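Local coordinates for protein xylanase Y (Bacillus halodurans, PDB 1WU4) that hydrolyses xylooligosaccharides of three or more units from the reducing end, releasing xylose with inversion of anomeric configuration, at residues His259-Ser264 against Phe313-Leu318; His319-Ile324 against Trp348-Arg353. The protein carries 1 engineered substitution. All blocks are in the same frame, centred on the assembly; numbering follows the deposited sequence.

Contact 1. Residues His259-Ser264 against Phe313-Leu318; sequences HFFSDS and FEEKSL
The outer end of the Phe-261 ring packs against Glu-315 to Leu-318. CZ lies 3.8 Å from CG of Leu-318, and CE1 of the same ring is 3.8 Å from CD1 of that leucine. The backbone O of Lys-316 meets the ring edge near its plane, 3.8 Å from CE2 of Phe-261. CA of Ser-317 packs against the same CE2. This is the close-packed part of the contact, and Phe-261 is buried. The extended chain of Glu-315, with CG anti to the backbone N (chi1 175°), brings its carboxylate to CZ of Phe-261. The main partner of that carboxylate is Arg-305, which forms a salt bridge with it and a cation-pi contact with Phe-261.

The first segment is the loop leading into helix 265-278. The second runs from the end of strand 312-313 toward helix 320-329. Both belong to the (alpha/alpha)6 barrel of glycoside hydrolase family 8. The loop of Phe-261 also carries Asp-263, probably the proton acceptor, as in related enzymes. Water 1 sits over one face of the Phe-261 ring. It accepts from N of Leu-318 at 2.9 Å and is hydrogen-bonded to OG of Ser-262 at 2.9 Å, so it bridges the two segments.

The other end is looser and partly exposed. There Phe-313 turns its edge to the face of His-259 in a T-shaped pair, with centroids 4.8 Å apart and planes at 57°. CZ of Phe-313 stands over the centre of the imidazole and is 3.6 Å from NE2 of His-259. Replacing His-259 with an alanine would probably leave the edge of Phe-313 without its aromatic partner and its ring less restrained. No direct hydrogen bond joins the two segments.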
loop_
_atom_site.group_PDB
_atom_site.type_symbol
_atom_site.label_atom_id
_atom_site.label_comp_id
_atom_site.label_asym_id
_atom_site.label_seq_id
_atom_site.Cartn_x
_atom_site.Cartn_y
_atom_site.Cartn_z
ATOM N N HIS A 259 10.347 12.624 -9.299
ATOM C CA HIS A 259 11.410 11.649 -9.515
ATOM C C HIS A 259 11.136 10.313 -8.836
ATOM O O HIS A 259 10.086 10.124 -8.215
ATOM C CB HIS A 259 12.732 12.243 -9.021
ATOM C CG HIS A 259 12.973 13.637 -9.511
ATOM N ND1 HIS A 259 13.118 13.936 -10.849
ATOM C CD2 HIS A 259 13.029 14.817 -8.854
ATOM C CE1 HIS A 259 13.250 15.244 -10.994
ATOM N NE2 HIS A 259 13.199 15.801 -9.797
ATOM N N PHE A 260 12.071 9.377 -8.983
ATOM C CA PHE A 260 11.926 8.063 -8.369
ATOM C C PHE A 260 12.446 8.160 -6.946
ATOM O O PHE A 260 13.656 8.234 -6.715
ATOM C CB PHE A 260 12.724 7.005 -9.134
ATOM C CG PHE A 260 12.486 5.603 -8.643
ATOM C CD1 PHE A 260 11.278 4.959 -8.903
ATOM C CD2 PHE A 260 13.455 4.933 -7.906
ATOM C CE1 PHE A 260 11.039 3.671 -8.437
ATOM C CE2 PHE A 260 13.226 3.642 -7.433
ATOM C CZ PHE A 260 12.015 3.010 -7.701
ATOM N N PHE A 261 11.521 8.179 -5.993
ATOM C CA PHE A 261 11.887 8.278 -4.593
ATOM C C PHE A 261 10.894 7.505 -3.725
ATOM O O PHE A 261 10.148 6.661 -4.217
ATOM C CB PHE A 261 11.966 9.753 -4.171
ATOM C CG PHE A 261 12.988 10.025 -3.093
ATOM C CD1 PHE A 261 12.637 10.737 -1.953
ATOM C CD2 PHE A 261 14.305 9.582 -3.226
ATOM C CE1 PHE A 261 13.579 11.006 -0.959
ATOM C CE2 PHE A 261 15.254 9.848 -2.236
ATOM C CZ PHE A 261 14.888 10.561 -1.102
ATOM N N SER A 262 10.879 7.818 -2.434
ATOM C CA SER A 262 10.042 7.127 -1.454
ATOM C C SER A 262 8.668 6.599 -1.868
ATOM O O SER A 262 8.397 5.413 -1.709
ATOM C CB SER A 262 9.914 8.003 -0.210
ATOM O OG SER A 262 11.204 8.395 0.230
ATOM N N ASP A 263 7.792 7.462 -2.373
ATOM C CA ASP A 263 6.460 7.014 -2.788
ATOM C C ASP A 263 6.537 5.947 -3.879
ATOM O O ASP A 263 5.854 4.920 -3.816
ATOM C CB ASP A 263 5.643 8.188 -3.345
ATOM C CG ASP A 263 4.956 9.004 -2.268
ATOM O OD1 ASP A 263 5.498 9.123 -1.154
ATOM O OD2 ASP A 263 3.867 9.549 -2.555
ATOM N N SER A 264 7.381 6.219 -4.873
ATOM C CA SER A 264 7.578 5.374 -6.049
ATOM C C SER A 264 7.889 3.908 -5.804
ATOM O O SER A 264 7.506 3.051 -6.600
ATOM C CB SER A 264 8.715 5.933 -6.912
ATOM O OG SER A 264 8.592 7.325 -7.122
ATOM N N PHE A 313 20.873 11.490 -8.645
ATOM C CA PHE A 313 21.027 12.718 -7.873
ATOM C C PHE A 313 22.098 12.364 -6.848
ATOM O O PHE A 313 22.399 11.187 -6.650
ATOM C CB PHE A 313 19.742 13.056 -7.112
ATOM C CG PHE A 313 18.684 13.716 -7.943
ATOM C CD1 PHE A 313 18.552 15.101 -7.944
ATOM C CD2 PHE A 313 17.800 12.956 -8.701
ATOM C CE1 PHE A 313 17.549 15.722 -8.683
ATOM C CE2 PHE A 313 16.792 13.567 -9.446
ATOM C CZ PHE A 313 16.666 14.954 -9.436
ATOM N N GLU A 314 22.669 13.369 -6.194
ATOM C CA GLU A 314 23.667 13.098 -5.168
ATOM C C GLU A 314 22.956 12.511 -3.954
ATOM O O GLU A 314 23.493 11.642 -3.270
ATOM C CB GLU A 314 24.388 14.381 -4.753
ATOM C CG GLU A 314 25.352 14.931 -5.784
ATOM C CD GLU A 314 26.135 16.118 -5.259
ATOM O OE1 GLU A 314 26.812 15.970 -4.219
ATOM O OE2 GLU A 314 26.073 17.198 -5.884
ATOM N N GLU A 315 21.742 12.989 -3.698
ATOM C CA GLU A 315 20.963 12.526 -2.556
ATOM C C GLU A 315 20.727 11.021 -2.547
ATOM O O GLU A 315 20.315 10.431 -3.548
ATOM C CB GLU A 315 19.610 13.251 -2.496
ATOM C CG GLU A 315 18.701 12.724 -1.386
ATOM C CD GLU A 315 17.415 13.512 -1.227
ATOM O OE1 GLU A 315 16.903 14.057 -2.228
ATOM O OE2 GLU A 315 16.900 13.569 -0.089
ATOM N N LYS A 316 20.999 10.407 -1.402
ATOM C CA LYS A 316 20.801 8.976 -1.240
ATOM C C LYS A 316 19.337 8.688 -0.942
ATOM O O LYS A 316 18.601 9.551 -0.461
ATOM C CB LYS A 316 21.639 8.445 -0.072
ATOM C CG LYS A 316 23.143 8.515 -0.260
ATOM C CD LYS A 316 23.626 7.504 -1.282
ATOM C CE LYS A 316 25.143 7.413 -1.281
ATOM N NZ LYS A 316 25.657 6.965 0.044
ATOM N N SER A 317 18.921 7.466 -1.242
ATOM C CA SER A 317 17.569 7.033 -0.943
ATOM C C SER A 317 17.425 7.156 0.571
ATOM O O SER A 317 18.354 6.823 1.312
ATOM C CB SER A 317 17.392 5.573 -1.356
ATOM O OG SER A 317 16.212 5.019 -0.801
ATOM N N LEU A 318 16.277 7.638 1.032
ATOM C CA LEU A 318 16.051 7.766 2.465
ATOM C C LEU A 318 15.500 6.456 3.020
ATOM O O LEU A 318 15.448 6.264 4.236
ATOM C CB LEU A 318 15.066 8.902 2.752
ATOM C CG LEU A 318 15.626 10.322 2.631
ATOM C CD1 LEU A 318 14.493 11.329 2.736
ATOM C CD2 LEU A 318 16.657 10.559 3.725
HETATM O O HOH W 1 13.780 7.199 -0.326
#

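Contact 2. Residues His319-Ile324 against Trp348-Arg353; sequences HPVGLI and WNTPVR
Apolar contact comes mainly from Val-321, whose two methyl groups straddle the methyl of Thr-350. CG1 and CG2 of Val-321 each lie 4.1 Å from CG2 of Thr-350. The two side chains lie alongside each other and point opposite ways. CG1 of Val-321 also approaches the backbone O of Pro-351 at 4.1 Å. Ile-324, one turn further on, meets Thr-350 tip to tip, with CD1 of the isoleucine 3.7 Å from OG1 of the threonine. This is van der Waals contact with a methyl group; the hydrogen bond of OG1 goes to the backbone O of Leu-346. With OG1 beside its own backbone N (chi1 -59°), Thr-350 has CG2 turned to the valine.

The first segment is the start of helix 320-329, with His-319 at the N-cap position. The second is the loop between helices 340-348 and 358-372. The contact therefore fits this loop against the first turn of a helix in the (alpha/alpha)6 barrel.

Polar groups meet at the other end. The chain of Arg-353 is extended from CG to NE, with CG anti to the backbone N (chi1 -176°), which carries the guanidinium to His-319. NH2 of Arg-353 is 3.5 Å from ND1 of His-319, which lies at the guanidinium edge. The two make no direct hydrogen bond; both turn to Asp-361 on helix 358-372. ND1 of His-319 is hydrogen-bonded to OD2 of Asp-361. Arg-353 forms a salt bridge to the same outside carboxylate, whose OD1 takes N of Gly-322.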
loop_
_atom_site.group_PDB
_atom_site.type_symbol
_atom_site.label_atom_id
_atom_site.label_comp_id
_atom_site.label_asym_id
_atom_site.label_seq_id
_atom_site.Cartn_x
_atom_site.Cartn_y
_atom_site.Cartn_z
ATOM N N HIS A 319 15.110 5.551 2.125
ATOM C CA HIS A 319 14.535 4.270 2.525
ATOM C C HIS A 319 15.024 3.120 1.642
ATOM O O HIS A 319 14.230 2.460 0.971
ATOM C CB HIS A 319 13.006 4.365 2.459
ATOM C CG HIS A 319 12.435 5.444 3.324
ATOM N ND1 HIS A 319 12.355 5.332 4.696
ATOM C CD2 HIS A 319 11.951 6.671 3.018
ATOM C CE1 HIS A 319 11.845 6.443 5.197
ATOM N NE2 HIS A 319 11.593 7.272 4.200
ATOM N N PRO A 320 16.340 2.854 1.648
ATOM C CA PRO A 320 16.898 1.772 0.829
ATOM C C PRO A 320 16.364 0.378 1.160
ATOM O O PRO A 320 16.214 -0.454 0.267
ATOM C CB PRO A 320 18.406 1.910 1.048
ATOM C CG PRO A 320 18.505 2.552 2.405
ATOM C CD PRO A 320 17.406 3.576 2.365
ATOM N N VAL A 321 16.079 0.120 2.434
ATOM C CA VAL A 321 15.545 -1.183 2.826
ATOM C C VAL A 321 14.144 -1.341 2.226
ATOM O O VAL A 321 13.785 -2.412 1.738
ATOM C CB VAL A 321 15.497 -1.330 4.371
ATOM C CG1 VAL A 321 14.746 -2.599 4.760
ATOM C CG2 VAL A 321 16.918 -1.385 4.922
ATOM N N GLY A 322 13.360 -0.266 2.251
ATOM C CA GLY A 322 12.031 -0.315 1.670
ATOM C C GLY A 322 12.125 -0.563 0.171
ATOM O O GLY A 322 11.327 -1.311 -0.390
ATOM N N LEU A 323 13.096 0.070 -0.483
ATOM C CA LEU A 323 13.280 -0.122 -1.918
ATOM C C LEU A 323 13.599 -1.595 -2.199
ATOM O O LEU A 323 13.028 -2.193 -3.109
ATOM C CB LEU A 323 14.398 0.794 -2.437
ATOM C CG LEU A 323 14.784 0.679 -3.918
ATOM C CD1 LEU A 323 13.541 0.729 -4.802
ATOM C CD2 LEU A 323 15.740 1.808 -4.277
ATOM N N ILE A 324 14.502 -2.176 -1.414
ATOM C CA ILE A 324 14.864 -3.583 -1.574
ATOM C C ILE A 324 13.622 -4.464 -1.432
ATOM O O ILE A 324 13.381 -5.356 -2.247
ATOM C CB ILE A 324 15.911 -4.015 -0.515
ATOM C CG1 ILE A 324 17.255 -3.349 -0.812
ATOM C CG2 ILE A 324 16.042 -5.537 -0.483
ATOM C CD1 ILE A 324 18.310 -3.607 0.252
ATOM N N TRP A 348 15.999 -11.319 1.518
ATOM C CA TRP A 348 16.171 -12.275 2.605
ATOM C C TRP A 348 17.401 -11.920 3.438
ATOM O O TRP A 348 17.396 -12.054 4.664
ATOM C CB TRP A 348 16.311 -13.696 2.050
ATOM C CG TRP A 348 16.351 -14.752 3.118
ATOM C CD1 TRP A 348 17.447 -15.195 3.802
ATOM C CD2 TRP A 348 15.231 -15.473 3.643
ATOM N NE1 TRP A 348 17.079 -16.152 4.720
ATOM C CE2 TRP A 348 15.724 -16.340 4.644
ATOM C CE3 TRP A 348 13.857 -15.470 3.366
ATOM C CZ2 TRP A 348 14.890 -17.200 5.371
ATOM C CZ3 TRP A 348 13.027 -16.326 4.088
ATOM C CH2 TRP A 348 13.550 -17.179 5.079
ATOM N N ASN A 349 18.447 -11.449 2.769
ATOM C CA ASN A 349 19.687 -11.094 3.444
ATOM C C ASN A 349 19.733 -9.661 3.964
ATOM O O ASN A 349 20.795 -9.169 4.347
ATOM C CB ASN A 349 20.865 -11.352 2.504
ATOM C CG ASN A 349 21.025 -12.824 2.171
ATOM O OD1 ASN A 349 21.122 -13.202 1.004
ATOM N ND2 ASN A 349 21.058 -13.661 3.200
ATOM N N THR A 350 18.583 -8.996 3.979
ATOM C CA THR A 350 18.492 -7.626 4.470
ATOM C C THR A 350 17.648 -7.595 5.740
ATOM O O THR A 350 16.457 -7.891 5.703
ATOM C CB THR A 350 17.828 -6.694 3.432
ATOM O OG1 THR A 350 18.588 -6.701 2.219
ATOM C CG2 THR A 350 17.752 -5.269 3.965
ATOM N N PRO A 351 18.259 -7.261 6.887
ATOM C CA PRO A 351 17.488 -7.213 8.135
ATOM C C PRO A 351 16.525 -6.026 8.163
ATOM O O PRO A 351 16.715 -5.047 7.438
ATOM C CB PRO A 351 18.570 -7.080 9.205
ATOM C CG PRO A 351 19.764 -7.741 8.578
ATOM C CD PRO A 351 19.704 -7.220 7.163
ATOM N N VAL A 352 15.488 -6.112 8.991
ATOM C CA VAL A 352 14.552 -5.001 9.096
ATOM C C VAL A 352 15.345 -3.788 9.579
ATOM O O VAL A 352 16.371 -3.932 10.250
ATOM C CB VAL A 352 13.410 -5.296 10.096
ATOM C CG1 VAL A 352 12.587 -6.479 9.615
ATOM C CG2 VAL A 352 13.979 -5.568 11.474
ATOM N N ARG A 353 14.879 -2.595 9.234
ATOM C CA ARG A 353 15.570 -1.379 9.631
ATOM C C ARG A 353 15.440 -1.100 11.121
ATOM O O ARG A 353 14.416 -1.390 11.736
ATOM C CB ARG A 353 15.035 -0.182 8.839
ATOM C CG ARG A 353 15.764 1.126 9.132
ATOM C CD ARG A 353 15.266 2.267 8.251
ATOM N NE ARG A 353 16.017 3.498 8.482
ATOM C CZ ARG A 353 15.957 4.572 7.700
ATOM N NH1 ARG A 353 16.676 5.648 7.989
ATOM N NH2 ARG A 353 15.179 4.568 6.625
#

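Overall arrangement
The contacts follow one another along the chain, since Leu-318 ends contact 1 and His-319 begins contact 2. Their centres are about 15 Å apart. Contact 1 is partly buried and joins a loop to the chain between a short strand and a helix; contact 2 is a surface contact between a helix start and a loop. Aromatic rings and a bridging water dominate the first. Small aliphatic groups and a shared carboxylate mark the second. They touch directly: O of Leu-318 is 2.9 Å from NH2 of Arg-353, probably a hydrogen bond, and OG of Ser-262 packs on CD2 of His-319. The side chain of His-319 lies about 8 Å from that of Asp-263, probably the proton acceptor.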